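Long-range contacts in NS1 (Human bocavirus, PDB 4KW3), which probably binds the viral replication origin and nicks one DNA strand there, through this N-terminal nuclease domain, to start rolling-circle replication: residues V19-Y24 against E111-C116; I104-L109 against K240-T245; Q136-I141 against G183-L188. One frame throughout, in Å; residues are numbered along the deposited sequence.

All three contacts are built around one mixed beta-sheet. Contacts 1 and 2 are strand pairings that meet through adjacent strands 114-122 and 101-109: His-115 O accepts a probable hydrogen bond from Glu-108 N (2.8 Å), bringing together two predicted metal ligands. Contact 2 is the more deeply buried and the richer in polar side chains; contact 1 is partly buried, with apolar packing on one sheet face and polar groups on the other. Contact 3 is also buried but almost wholly apolar, and sets helix 134-149 against strand 185-191, which pairs in turn with strand 15-21 of contact 1. Contacts 2 and 3 do not touch; their centres lie about 17 Å apart.

Contact 1: V19-Y24 against E111-C116; sequences VFKFPY and EKNLHC
Strands 19-21 and 114-116 run antiparallel at 150°, joined by Phe-20 and Cys-116 as a hydrogen-bonded pair: Phe-20 N to Cys-116 O and Cys-116 N to Phe-20 O are both 2.9 Å. Beyond the non-hydrogen-bonded pair Lys-21 and His-115, Phe-22 N continues the ladder to Leu-114 O in a nearly straight bond (173° at the hydrogen). Phe-20 and Cys-116 share one sheet face, their CB atoms 4.4 Å apart, and the Phe-20 ring goes on to helix 134-149. The Leu-114 and Phe-22 side chains run alongside each other in a common direction; Leu-114 CD2 rests 3.8 Å from Phe-22 CB. The face bearing Lys-21 and His-115 is more polar. Here the aliphatic part of Lys-21 crosses the Asn-113 side chain obliquely, while Val-19 CG1 approaches His-115 CB at 4.0 Å. The His-115 ring, its CG set between the backbone N and the carbonyl carbon (chi1 54°), turns off the strand pair toward Glu-108 and meets His-117 edge-to-face. His-115 and Cys-116 belong to the predicted RCR-2 motif, and Glu-108, His-115 and His-117 are the predicted divalent-metal ligands. The pairing thus separates an apolar, helix-covered face from one carrying the predicted metal site.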
ATOM      1  N   VAL A  19       6.966   2.560  -6.459  1.00 38.98           N
ATOM      2  CA  VAL A  19       6.680   3.141  -5.162  1.00 34.62           C
ATOM      3  C   VAL A  19       5.874   4.419  -5.337  1.00 38.50           C
ATOM      4  O   VAL A  19       6.313   5.369  -5.998  1.00 40.39           O
ATOM      5  CB  VAL A  19       7.949   3.447  -4.339  1.00 43.30           C
ATOM      6  CG1 VAL A  19       7.540   4.110  -3.007  1.00 35.21           C
ATOM      7  CG2 VAL A  19       8.701   2.178  -4.061  1.00 43.92           C
ATOM      8  N   PHE A  20       4.688   4.422  -4.735  1.00 37.23           N
ATOM      9  CA  PHE A  20       3.824   5.586  -4.696  1.00 35.78           C
ATOM     10  C   PHE A  20       3.990   6.274  -3.347  1.00 44.24           C
ATOM     11  O   PHE A  20       3.920   5.618  -2.323  1.00 43.89           O
ATOM     12  CB  PHE A  20       2.360   5.165  -4.883  1.00 38.27           C
ATOM     13  CG  PHE A  20       1.375   6.225  -4.469  1.00 47.23           C
ATOM     14  CD1 PHE A  20       1.029   7.245  -5.343  1.00 45.10           C
ATOM     15  CD2 PHE A  20       0.807   6.210  -3.199  1.00 47.89           C
ATOM     16  CE1 PHE A  20       0.138   8.230  -4.961  1.00 45.30           C
ATOM     17  CE2 PHE A  20      -0.091   7.195  -2.813  1.00 48.65           C
ATOM     18  CZ  PHE A  20      -0.431   8.203  -3.699  1.00 44.47           C
ATOM     19  N   LYS A  21       4.243   7.580  -3.350  1.00 49.39           N
ATOM     20  CA  LYS A  21       4.311   8.390  -2.127  1.00 44.17           C
ATOM     21  C   LYS A  21       3.055   9.252  -2.021  1.00 47.16           C
ATOM     22  O   LYS A  21       2.756  10.012  -2.937  1.00 45.86           O
ATOM     23  CB  LYS A  21       5.512   9.330  -2.173  1.00 48.09           C
ATOM     24  CG  LYS A  21       6.697   8.931  -1.336  1.00 62.62           C
ATOM     25  CD  LYS A  21       7.637  10.132  -1.122  1.00 78.56           C
ATOM     26  CE  LYS A  21       8.449  10.488  -2.382  1.00 85.50           C
ATOM     27  NZ  LYS A  21       9.856   9.972  -2.366  1.00 84.46           N
ATOM     28  N   PHE A  22       2.310   9.148  -0.925  1.00 44.37           N
ATOM     29  CA  PHE A  22       1.171  10.044  -0.728  1.00 46.41           C
ATOM     30  C   PHE A  22       1.638  11.525  -0.680  1.00 50.08           C
ATOM     31  O   PHE A  22       2.418  11.922   0.185  1.00 43.48           O
ATOM     32  CB  PHE A  22       0.407   9.664   0.542  1.00 48.06           C
ATOM     33  CG  PHE A  22      -0.948  10.284   0.627  1.00 48.69           C
ATOM     34  CD1 PHE A  22      -1.111  11.552   1.142  1.00 48.23           C
ATOM     35  CD2 PHE A  22      -2.061   9.604   0.169  1.00 48.47           C
ATOM     36  CE1 PHE A  22      -2.363  12.128   1.200  1.00 44.27           C
ATOM     37  CE2 PHE A  22      -3.314  10.175   0.229  1.00 47.92           C
ATOM     38  CZ  PHE A  22      -3.462  11.440   0.745  1.00 42.55           C
ATOM     39  N   PRO A  23       1.165  12.353  -1.614  1.00 50.91           N
ATOM     40  CA  PRO A  23       1.795  13.676  -1.722  1.00 48.46           C
ATOM     41  C   PRO A  23       1.334  14.716  -0.682  1.00 54.72           C
ATOM     42  O   PRO A  23       0.868  15.798  -1.054  1.00 64.33           O
ATOM     43  CB  PRO A  23       1.424  14.122  -3.139  1.00 38.21           C
ATOM     44  CG  PRO A  23       0.177  13.307  -3.518  1.00 43.43           C
ATOM     45  CD  PRO A  23      -0.017  12.216  -2.484  1.00 48.46           C
ATOM     46  N   TYR A  24       1.462  14.377   0.598  1.00 50.81           N
ATOM     47  CA  TYR A  24       1.148  15.292   1.707  1.00 55.72           C
ATOM     48  C   TYR A  24       2.184  15.177   2.816  1.00 57.16           C
ATOM     49  O   TYR A  24       2.129  14.272   3.651  1.00 58.44           O
ATOM     50  CB  TYR A  24      -0.254  15.005   2.261  1.00 55.48           C
ATOM     51  CG  TYR A  24      -0.733  15.975   3.318  1.00 65.65           C
ATOM     52  CD1 TYR A  24      -1.030  17.301   3.010  1.00 72.07           C
ATOM     53  CD2 TYR A  24      -0.947  15.552   4.617  1.00 71.63           C
ATOM     54  CE1 TYR A  24      -1.479  18.185   3.986  1.00 67.90           C
ATOM     55  CE2 TYR A  24      -1.405  16.426   5.595  1.00 75.59           C
ATOM     56  CZ  TYR A  24      -1.670  17.735   5.277  1.00 73.95           C
ATOM     57  OH  TYR A  24      -2.122  18.585   6.266  1.00 82.20           O
ATOM     58  N   GLU A 111       8.891   5.987   8.243  1.00 63.42           N
ATOM     59  CA  GLU A 111       9.489   6.946   9.156  1.00 68.83           C
ATOM     60  C   GLU A 111       9.191   8.341   8.615  1.00 65.69           C
ATOM     61  O   GLU A 111       8.785   9.237   9.362  1.00 57.60           O
ATOM     62  CB  GLU A 111      10.994   6.704   9.238  1.00 83.22           C
ATOM     63  CG  GLU A 111      11.763   7.738  10.024  1.00101.21           C
ATOM     64  CD  GLU A 111      11.488   7.644  11.515  1.00111.24           C
ATOM     65  OE1 GLU A 111      11.077   6.556  11.974  1.00109.35           O
ATOM     66  OE2 GLU A 111      11.698   8.650  12.228  1.00116.90           O
ATOM     67  N   LYS A 112       9.335   8.492   7.295  1.00 59.01           N
ATOM     68  CA  LYS A 112       9.121   9.767   6.627  1.00 53.77           C
ATOM     69  C   LYS A 112       7.875   9.713   5.743  1.00 56.39           C
ATOM     70  O   LYS A 112       6.983  10.563   5.852  1.00 54.93           O
ATOM     71  CB  LYS A 112      10.358  10.152   5.801  1.00 65.00           C
ATOM     72  CG  LYS A 112      10.150  11.308   4.816  1.00 78.61           C
ATOM     73  CD  LYS A 112      11.376  11.510   3.905  1.00 91.53           C
ATOM     74  CE  LYS A 112      11.051  12.326   2.643  1.00 92.89           C
ATOM     75  NZ  LYS A 112      11.620  11.711   1.382  1.00 94.17           N
ATOM     76  N   ASN A 113       7.780   8.692   4.898  1.00 54.77           N
ATOM     77  CA  ASN A 113       6.705   8.673   3.900  1.00 43.09           C
ATOM     78  C   ASN A 113       5.615   7.663   4.089  1.00 37.11           C
ATOM     79  O   ASN A 113       5.846   6.544   4.529  1.00 48.51           O
ATOM     80  CB  ASN A 113       7.283   8.530   2.497  1.00 41.83           C
ATOM     81  CG  ASN A 113       8.276   9.622   2.184  1.00 49.51           C
ATOM     82  OD1 ASN A 113       8.071  10.785   2.545  1.00 55.41           O
ATOM     83  ND2 ASN A 113       9.402   9.242   1.605  1.00 50.91           N
ATOM     84  N   LEU A 114       4.411   8.088   3.739  1.00 38.72           N
ATOM     85  CA  LEU A 114       3.278   7.190   3.613  1.00 36.61           C
ATOM     86  C   LEU A 114       3.285   6.618   2.188  1.00 37.96           C
ATOM     87  O   LEU A 114       2.919   7.299   1.229  1.00 37.60           O
ATOM     88  CB  LEU A 114       1.979   7.965   3.880  1.00 32.40           C
ATOM     89  CG  LEU A 114       0.672   7.219   3.618  1.00 42.87           C
ATOM     90  CD1 LEU A 114       0.613   5.979   4.493  1.00 43.71           C
ATOM     91  CD2 LEU A 114      -0.548   8.117   3.879  1.00 46.39           C
ATOM     92  N   HIS A 115       3.708   5.371   2.029  1.00 45.35           N
ATOM     93  CA  HIS A 115       3.828   4.866   0.671  1.00 44.96           C
ATOM     94  C   HIS A 115       3.168   3.525   0.382  1.00 46.03           C
ATOM     95  O   HIS A 115       2.805   2.785   1.277  1.00 46.21           O
ATOM     96  CB  HIS A 115       5.291   4.896   0.186  1.00 50.01           C
ATOM     97  CG  HIS A 115       6.254   4.205   1.084  1.00 58.71           C
ATOM     98  ND1 HIS A 115       7.478   4.750   1.405  1.00 76.98           N
ATOM     99  CD2 HIS A 115       6.205   2.999   1.693  1.00 70.42           C
ATOM    100  CE1 HIS A 115       8.123   3.925   2.211  1.00 84.18           C
ATOM    101  NE2 HIS A 115       7.377   2.850   2.395  1.00 73.61           N
ATOM    102  N   CYS A 116       3.000   3.237  -0.899  1.00 44.14           N
ATOM    103  CA  CYS A 116       2.608   1.911  -1.320  1.00 44.70           C
ATOM    104  C   CYS A 116       3.665   1.342  -2.257  1.00 44.42           C
ATOM    105  O   CYS A 116       4.181   2.052  -3.130  1.00 49.12           O
ATOM    106  CB  CYS A 116       1.293   1.970  -2.067  1.00 48.44           C
ATOM    107  SG  CYS A 116      -0.075   2.280  -1.016  1.00 54.28           S
TER

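Contact 2: I104-L109 against K240-T245; sequences IVQSEL and KTYSHT
Ser-107 and His-244 form the hydrogen-bonded pair at the middle of this contact, with Ser-107 N donating to His-244 O at 3.1 Å. Strand 241-247 is interrupted at Ser-243, so the return bond to Ser-107 O comes from Ser-243 N, at 2.8 Å. Ser-107 OG bonds to Gly-75 O, and Ser-243 OG to His-73 NE2. On the side of the sheet that carries Gln-106 and Thr-245, Thr-245 OG1 lies 2.7 Å from Gln-106 OE1 in a hydrogen bond, although the hydroxyl's position is less certain. The Gln-106 chain runs out extended from a CG anti to N (chi1 -179°), and its amide is gripped at both ends: Arg-257 also donates to OE1, while NE2 donates to Leu-212 O. The two strands are neighbours in the central sheet of the nuclease domain, where strand 101-109 lies between 241-247 and strand 114-122, which carries the predicted RCR-2 motif. The extended chain of Glu-108, a predicted metal ligand, runs past the Thr-241 carbonyl. Its carboxylate forms a salt bridge through OE1 with Lys-215 of the predicted RCR-3 motif, and OE2 approaches the Lys-240 aliphatic chain at CD (3.7 Å). Tyr-242 CB sits 3.6 Å from Gln-106 NE2, with the tyrosine ring and amide planes 40° apart, and Leu-109 CD1 meets Ser-243 CB at 3.7 Å.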
ATOM      1  N   ILE A 104       0.446  -7.271  -6.614  1.00 42.39           N
ATOM      2  CA  ILE A 104       0.555  -7.153  -5.162  1.00 34.08           C
ATOM      3  C   ILE A 104       0.715  -5.673  -4.789  1.00 40.39           C
ATOM      4  O   ILE A 104       1.465  -4.937  -5.453  1.00 44.26           O
ATOM      5  CB  ILE A 104       1.725  -7.953  -4.609  1.00 36.70           C
ATOM      6  CG1 ILE A 104       1.506  -9.451  -4.876  1.00 36.41           C
ATOM      7  CG2 ILE A 104       1.917  -7.641  -3.097  1.00 30.90           C
ATOM      8  CD1 ILE A 104       2.770 -10.323  -4.688  1.00 29.68           C
ATOM      9  N   VAL A 105      -0.011  -5.237  -3.756  1.00 34.46           N
ATOM     10  CA  VAL A 105       0.104  -3.874  -3.243  1.00 38.75           C
ATOM     11  C   VAL A 105       0.259  -3.948  -1.732  1.00 44.79           C
ATOM     12  O   VAL A 105      -0.426  -4.728  -1.057  1.00 45.54           O
ATOM     13  CB  VAL A 105      -1.112  -2.948  -3.637  1.00 42.12           C
ATOM     14  CG1 VAL A 105      -1.012  -1.574  -2.975  1.00 35.47           C
ATOM     15  CG2 VAL A 105      -1.202  -2.750  -5.130  1.00 32.67           C
ATOM     16  N   GLN A 106       1.192  -3.159  -1.212  1.00 41.53           N
ATOM     17  CA  GLN A 106       1.386  -3.047   0.223  1.00 31.98           C
ATOM     18  C   GLN A 106       1.610  -1.588   0.628  1.00 38.47           C
ATOM     19  O   GLN A 106       2.541  -0.930   0.158  1.00 39.69           O
ATOM     20  CB  GLN A 106       2.568  -3.897   0.671  1.00 30.96           C
ATOM     21  CG  GLN A 106       2.843  -3.863   2.170  1.00 31.07           C
ATOM     22  CD  GLN A 106       3.744  -5.006   2.612  1.00 39.99           C
ATOM     23  OE1 GLN A 106       3.354  -6.180   2.555  1.00 37.41           O
ATOM     24  NE2 GLN A 106       4.959  -4.671   3.038  1.00 40.09           N
ATOM     25  N   SER A 107       0.755  -1.098   1.518  1.00 40.80           N
ATOM     26  CA  SER A 107       0.889   0.243   2.086  1.00 36.13           C
ATOM     27  C   SER A 107       1.743   0.212   3.358  1.00 38.89           C
ATOM     28  O   SER A 107       1.745  -0.769   4.085  1.00 47.00           O
ATOM     29  CB  SER A 107      -0.490   0.825   2.381  1.00 37.14           C
ATOM     30  OG  SER A 107      -1.249  -0.067   3.179  1.00 43.35           O
ATOM     31  N   GLU A 108       2.478   1.288   3.610  1.00 45.52           N
ATOM     32  CA  GLU A 108       3.380   1.351   4.744  1.00 41.12           C
ATOM     33  C   GLU A 108       3.429   2.761   5.306  1.00 44.76           C
ATOM     34  O   GLU A 108       3.603   3.721   4.570  1.00 47.93           O
ATOM     35  CB  GLU A 108       4.782   0.900   4.344  1.00 38.86           C
ATOM     36  CG  GLU A 108       5.916   1.365   5.272  1.00 55.12           C
ATOM     37  CD  GLU A 108       7.296   0.861   4.826  1.00 76.33           C
ATOM     38  OE1 GLU A 108       7.364   0.063   3.865  1.00 86.13           O
ATOM     39  OE2 GLU A 108       8.316   1.265   5.429  1.00 83.13           O
ATOM     40  N   LEU A 109       3.283   2.874   6.618  1.00 48.57           N
ATOM     41  CA  LEU A 109       3.468   4.142   7.294  1.00 41.72           C
ATOM     42  C   LEU A 109       4.941   4.246   7.612  1.00 47.59           C
ATOM     43  O   LEU A 109       5.389   3.753   8.647  1.00 50.33           O
ATOM     44  CB  LEU A 109       2.672   4.150   8.594  1.00 38.06           C
ATOM     45  CG  LEU A 109       1.177   4.463   8.476  1.00 46.59           C
ATOM     46  CD1 LEU A 109       0.446   3.594   7.485  1.00 31.07           C
ATOM     47  CD2 LEU A 109       0.540   4.315   9.807  1.00 39.37           C
ATOM     48  N   LYS A 240      11.119  -2.206   9.848  1.00 49.38           N
ATOM     49  CA  LYS A 240      10.127  -1.425   9.141  1.00 44.78           C
ATOM     50  C   LYS A 240       8.748  -2.072   9.257  1.00 40.04           C
ATOM     51  O   LYS A 240       8.626  -3.183   9.736  1.00 47.83           O
ATOM     52  CB  LYS A 240      10.537  -1.195   7.684  1.00 39.86           C
ATOM     53  CG  LYS A 240      11.514  -0.044   7.529  1.00 37.78           C
ATOM     54  CD  LYS A 240      11.774   0.210   6.047  1.00 68.31           C
ATOM     55  CE  LYS A 240      12.272   1.627   5.774  1.00 83.33           C
ATOM     56  NZ  LYS A 240      13.531   1.946   6.517  1.00 92.43           N
ATOM     57  N   THR A 241       7.701  -1.357   8.863  1.00 42.03           N
ATOM     58  CA  THR A 241       6.355  -1.840   9.116  1.00 34.92           C
ATOM     59  C   THR A 241       5.513  -1.880   7.861  1.00 36.37           C
ATOM     60  O   THR A 241       5.905  -1.345   6.819  1.00 35.39           O
ATOM     61  CB  THR A 241       5.630  -0.979  10.171  1.00 38.46           C
ATOM     62  OG1 THR A 241       5.477   0.357   9.688  1.00 50.12           O
ATOM     63  CG2 THR A 241       6.400  -0.968  11.489  1.00 31.53           C
ATOM     64  N   TYR A 242       4.370  -2.552   7.943  1.00 34.25           N
ATOM     65  CA  TYR A 242       3.392  -2.464   6.862  1.00 35.13           C
ATOM     66  C   TYR A 242       2.061  -2.126   7.493  1.00 34.40           C
ATOM     67  O   TYR A 242       1.831  -2.402   8.677  1.00 36.57           O
ATOM     68  CB  TYR A 242       3.270  -3.785   6.075  1.00 31.31           C
ATOM     69  CG  TYR A 242       2.454  -4.810   6.802  1.00 34.85           C
ATOM     70  CD1 TYR A 242       3.023  -5.577   7.822  1.00 35.87           C
ATOM     71  CD2 TYR A 242       1.097  -4.995   6.516  1.00 39.04           C
ATOM     72  CE1 TYR A 242       2.285  -6.503   8.499  1.00 29.78           C
ATOM     73  CE2 TYR A 242       0.344  -5.924   7.225  1.00 36.49           C
ATOM     74  CZ  TYR A 242       0.948  -6.673   8.212  1.00 39.85           C
ATOM     75  OH  TYR A 242       0.227  -7.605   8.914  1.00 54.73           O
ATOM     76  N   SER A 243       1.158  -1.604   6.671  1.00 33.88           N
ATOM     77  CA  SER A 243      -0.187  -1.288   7.126  1.00 42.72           C
ATOM     78  C   SER A 243      -1.195  -2.315   6.635  1.00 39.24           C
ATOM     79  O   SER A 243      -2.045  -2.771   7.398  1.00 44.62           O
ATOM     80  CB  SER A 243      -0.591   0.108   6.651  1.00 33.62           C
ATOM     81  OG  SER A 243      -1.958   0.315   6.899  1.00 42.44           O
ATOM     82  N   HIS A 244      -1.091  -2.666   5.356  1.00 39.24           N
ATOM     83  CA  HIS A 244      -2.066  -3.541   4.700  1.00 36.46           C
ATOM     84  C   HIS A 244      -1.504  -4.122   3.420  1.00 39.38           C
ATOM     85  O   HIS A 244      -0.768  -3.462   2.701  1.00 37.16           O
ATOM     86  CB  HIS A 244      -3.331  -2.765   4.364  1.00 38.69           C
ATOM     87  CG  HIS A 244      -4.497  -3.638   4.028  1.00 47.20           C
ATOM     88  ND1 HIS A 244      -5.149  -4.398   4.972  1.00 47.11           N
ATOM     89  CD2 HIS A 244      -5.124  -3.876   2.854  1.00 45.69           C
ATOM     90  CE1 HIS A 244      -6.127  -5.066   4.396  1.00 40.37           C
ATOM     91  NE2 HIS A 244      -6.137  -4.761   3.113  1.00 46.31           N
ATOM     92  N   THR A 245      -1.865  -5.362   3.127  1.00 49.71           N
ATOM     93  CA  THR A 245      -1.292  -6.074   1.990  1.00 42.57           C
ATOM     94  C   THR A 245      -2.367  -6.732   1.141  1.00 41.41           C
ATOM     95  O   THR A 245      -3.197  -7.485   1.654  1.00 45.98           O
ATOM     96  CB  THR A 245      -0.295  -7.121   2.491  1.00 32.80           C
ATOM     97  OG1 THR A 245       0.723  -6.430   3.187  1.00 39.80           O
ATOM     98  CG2 THR A 245       0.365  -7.863   1.351  1.00 34.86           C
TER

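Contact 3: Q136-I141 against G183-L188; sequences QFYGLI and GNMQIL
Helix 134-149 packs against strand 185-191 of the central sheet in this alpha/beta nuclease domain, and Met-185 bridges the two. The segment axes, helix 136-141 and strand 185-187, approach to 8.9 Å. From its position on the strand, Met-185 reaches in with CG anti to the backbone N (chi1 -167°) and then bends at chi2 (58°), which carries its methyl over one face of the Phe-137 ring. CE lies 3.8 Å from the Phe-137 ring centroid in a CH-pi contact, displaced toward the rim and nearest CD2; SD adds an oblique Met-aromatic contact. Ile-141 CD1 meets the same methyl at 3.7 Å. Closer to the strand backbone, the Met-185 and Tyr-138 side chains pass alongside each other, running in opposing senses, with Met-185 CB 3.7 Å from Tyr-138 CB. The tyrosine ring continues toward Asn-184, whose CB approaches Tyr-138 CE1 at 3.7 Å; the Asn-184 amide nitrogen donates to Thr-181 O. Phe-137 also meets Tyr-18 edge-to-face. The interface rests mainly on van der Waals and methyl-aromatic packing, so its fit depends on shape more than on directional bonds.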
ATOM      1  N   GLN A 136       1.175   8.456 -15.674  1.00 44.04           N
ATOM      2  CA  GLN A 136      -0.140   7.914 -15.939  1.00 43.00           C
ATOM      3  C   GLN A 136      -0.624   7.117 -14.726  1.00 46.76           C
ATOM      4  O   GLN A 136      -1.755   7.291 -14.268  1.00 53.89           O
ATOM      5  CB  GLN A 136      -0.072   7.032 -17.185  1.00 41.30           C
ATOM      6  CG  GLN A 136      -1.350   6.339 -17.582  1.00 66.53           C
ATOM      7  CD  GLN A 136      -1.125   5.238 -18.610  1.00 63.79           C
ATOM      8  OE1 GLN A 136       0.012   4.845 -18.886  1.00 62.13           O
ATOM      9  NE2 GLN A 136      -2.210   4.764 -19.214  1.00 59.89           N
ATOM     10  N   PHE A 137       0.252   6.258 -14.208  1.00 38.71           N
ATOM     11  CA  PHE A 137      -0.049   5.410 -13.066  1.00 39.74           C
ATOM     12  C   PHE A 137      -0.361   6.296 -11.864  1.00 39.80           C
ATOM     13  O   PHE A 137      -1.348   6.075 -11.158  1.00 41.15           O
ATOM     14  CB  PHE A 137       1.132   4.482 -12.771  1.00 44.10           C
ATOM     15  CG  PHE A 137       0.774   3.262 -11.952  1.00 50.12           C
ATOM     16  CD1 PHE A 137      -0.501   3.107 -11.409  1.00 50.94           C
ATOM     17  CD2 PHE A 137       1.720   2.268 -11.723  1.00 41.92           C
ATOM     18  CE1 PHE A 137      -0.832   1.978 -10.656  1.00 41.39           C
ATOM     19  CE2 PHE A 137       1.406   1.153 -10.962  1.00 47.18           C
ATOM     20  CZ  PHE A 137       0.123   1.000 -10.433  1.00 42.95           C
ATOM     21  N   TYR A 138       0.487   7.298 -11.651  1.00 38.38           N
ATOM     22  CA  TYR A 138       0.312   8.296 -10.598  1.00 44.52           C
ATOM     23  C   TYR A 138      -1.070   8.953 -10.674  1.00 53.11           C
ATOM     24  O   TYR A 138      -1.745   9.116  -9.652  1.00 57.49           O
ATOM     25  CB  TYR A 138       1.391   9.371 -10.716  1.00 36.73           C
ATOM     26  CG  TYR A 138       1.478  10.333  -9.544  1.00 42.37           C
ATOM     27  CD1 TYR A 138       1.480   9.872  -8.229  1.00 43.38           C
ATOM     28  CD2 TYR A 138       1.594  11.706  -9.756  1.00 41.44           C
ATOM     29  CE1 TYR A 138       1.577  10.758  -7.153  1.00 44.47           C
ATOM     30  CE2 TYR A 138       1.686  12.590  -8.703  1.00 45.04           C
ATOM     31  CZ  TYR A 138       1.671  12.115  -7.403  1.00 47.71           C
ATOM     32  OH  TYR A 138       1.767  13.009  -6.367  1.00 48.59           O
ATOM     33  N   GLY A 139      -1.489   9.320 -11.882  1.00 50.70           N
ATOM     34  CA  GLY A 139      -2.752  10.004 -12.068  1.00 39.86           C
ATOM     35  C   GLY A 139      -3.950   9.116 -11.792  1.00 48.05           C
ATOM     36  O   GLY A 139      -4.920   9.534 -11.175  1.00 52.12           O
ATOM     37  N   LEU A 140      -3.877   7.879 -12.252  1.00 44.41           N
ATOM     38  CA  LEU A 140      -4.901   6.905 -11.967  1.00 44.03           C
ATOM     39  C   LEU A 140      -5.022   6.662 -10.452  1.00 55.75           C
ATOM     40  O   LEU A 140      -6.127   6.508  -9.928  1.00 58.17           O
ATOM     41  CB  LEU A 140      -4.583   5.604 -12.688  1.00 40.11           C
ATOM     42  CG  LEU A 140      -4.587   5.652 -14.215  1.00 42.69           C
ATOM     43  CD1 LEU A 140      -4.175   4.289 -14.772  1.00 43.63           C
ATOM     44  CD2 LEU A 140      -5.944   6.039 -14.719  1.00 41.48           C
ATOM     45  N   ILE A 141      -3.886   6.616  -9.756  1.00 47.80           N
ATOM     46  CA  ILE A 141      -3.896   6.390  -8.311  1.00 44.07           C
ATOM     47  C   ILE A 141      -4.574   7.550  -7.633  1.00 47.80           C
ATOM     48  O   ILE A 141      -5.422   7.351  -6.765  1.00 44.27           O
ATOM     49  CB  ILE A 141      -2.492   6.210  -7.719  1.00 39.57           C
ATOM     50  CG1 ILE A 141      -1.962   4.810  -8.036  1.00 47.16           C
ATOM     51  CG2 ILE A 141      -2.508   6.420  -6.207  1.00 33.91           C
ATOM     52  CD1 ILE A 141      -0.475   4.624  -7.735  1.00 51.01           C
ATOM     53  N   GLY A 183       8.298  13.156  -8.138  1.00 43.57           N
ATOM     54  CA  GLY A 183       9.052  12.118  -7.453  1.00 42.48           C
ATOM     55  C   GLY A 183       8.213  11.167  -6.610  1.00 51.10           C
ATOM     56  O   GLY A 183       8.749  10.278  -5.954  1.00 57.64           O
ATOM     57  N   ASN A 184       6.897  11.353  -6.636  1.00 48.62           N
ATOM     58  CA  ASN A 184       5.965  10.575  -5.824  1.00 47.07           C
ATOM     59  C   ASN A 184       5.474   9.308  -6.497  1.00 45.24           C
ATOM     60  O   ASN A 184       4.621   8.599  -5.967  1.00 43.57           O
ATOM     61  CB  ASN A 184       4.777  11.440  -5.434  1.00 53.14           C
ATOM     62  CG  ASN A 184       5.204  12.679  -4.718  1.00 52.34           C
ATOM     63  OD1 ASN A 184       5.763  12.606  -3.631  1.00 58.12           O
ATOM     64  ND2 ASN A 184       4.973  13.826  -5.328  1.00 51.87           N
ATOM     65  N   MET A 185       5.973   9.054  -7.697  1.00 46.08           N
ATOM     66  CA  MET A 185       5.699   7.790  -8.364  1.00 52.06           C
ATOM     67  C   MET A 185       6.996   7.375  -9.049  1.00 55.68           C
ATOM     68  O   MET A 185       7.441   8.022 -10.002  1.00 59.01           O
ATOM     69  CB  MET A 185       4.550   7.927  -9.381  1.00 46.57           C
ATOM     70  CG  MET A 185       4.028   6.590  -9.868  1.00 41.60           C
ATOM     71  SD  MET A 185       3.472   5.628  -8.443  1.00 54.46           S
ATOM     72  CE  MET A 185       2.914   4.145  -9.209  1.00 35.17           C
ATOM     73  N   GLN A 186       7.624   6.319  -8.550  1.00 43.91           N
ATOM     74  CA  GLN A 186       8.907   5.910  -9.110  1.00 41.29           C
ATOM     75  C   GLN A 186       8.927   4.426  -9.365  1.00 46.74           C
ATOM     76  O   GLN A 186       8.250   3.669  -8.665  1.00 47.56           O
ATOM     77  CB  GLN A 186      10.064   6.328  -8.202  1.00 38.63           C
ATOM     78  CG  GLN A 186      10.166   7.848  -8.060  1.00 50.04           C
ATOM     79  CD  GLN A 186      11.444   8.290  -7.402  1.00 61.69           C
ATOM     80  OE1 GLN A 186      12.526   7.934  -7.851  1.00 79.52           O
ATOM     81  NE2 GLN A 186      11.332   9.066  -6.333  1.00 66.08           N
ATOM     82  N   ILE A 187       9.658   4.017 -10.401  1.00 42.28           N
ATOM     83  CA  ILE A 187       9.865   2.597 -10.653  1.00 38.00           C
ATOM     84  C   ILE A 187      11.179   2.164  -9.970  1.00 47.03           C
ATOM     85  O   ILE A 187      12.153   2.905  -9.971  1.00 47.31           O
ATOM     86  CB  ILE A 187       9.881   2.307 -12.172  1.00 34.56           C
ATOM     87  CG1 ILE A 187       9.869   0.804 -12.459  1.00 41.79           C
ATOM     88  CG2 ILE A 187      11.057   2.981 -12.885  1.00 34.86           C
ATOM     89  CD1 ILE A 187       9.363   0.477 -13.871  1.00 43.45           C
ATOM     90  N   LEU A 188      11.207   0.978  -9.367  1.00 47.95           N
ATOM     91  CA  LEU A 188      12.461   0.463  -8.818  1.00 41.33           C
ATOM     92  C   LEU A 188      13.371  -0.119  -9.884  1.00 46.87           C
ATOM     93  O   LEU A 188      13.002  -1.046 -10.600  1.00 50.16           O
ATOM     94  CB  LEU A 188      12.230  -0.594  -7.747  1.00 40.46           C
ATOM     95  CG  LEU A 188      11.474  -0.107  -6.519  1.00 43.43           C
ATOM     96  CD1 LEU A 188      11.587  -1.158  -5.431  1.00 36.29           C
ATOM     97  CD2 LEU A 188      12.000   1.256  -6.084  1.00 34.97           C
TER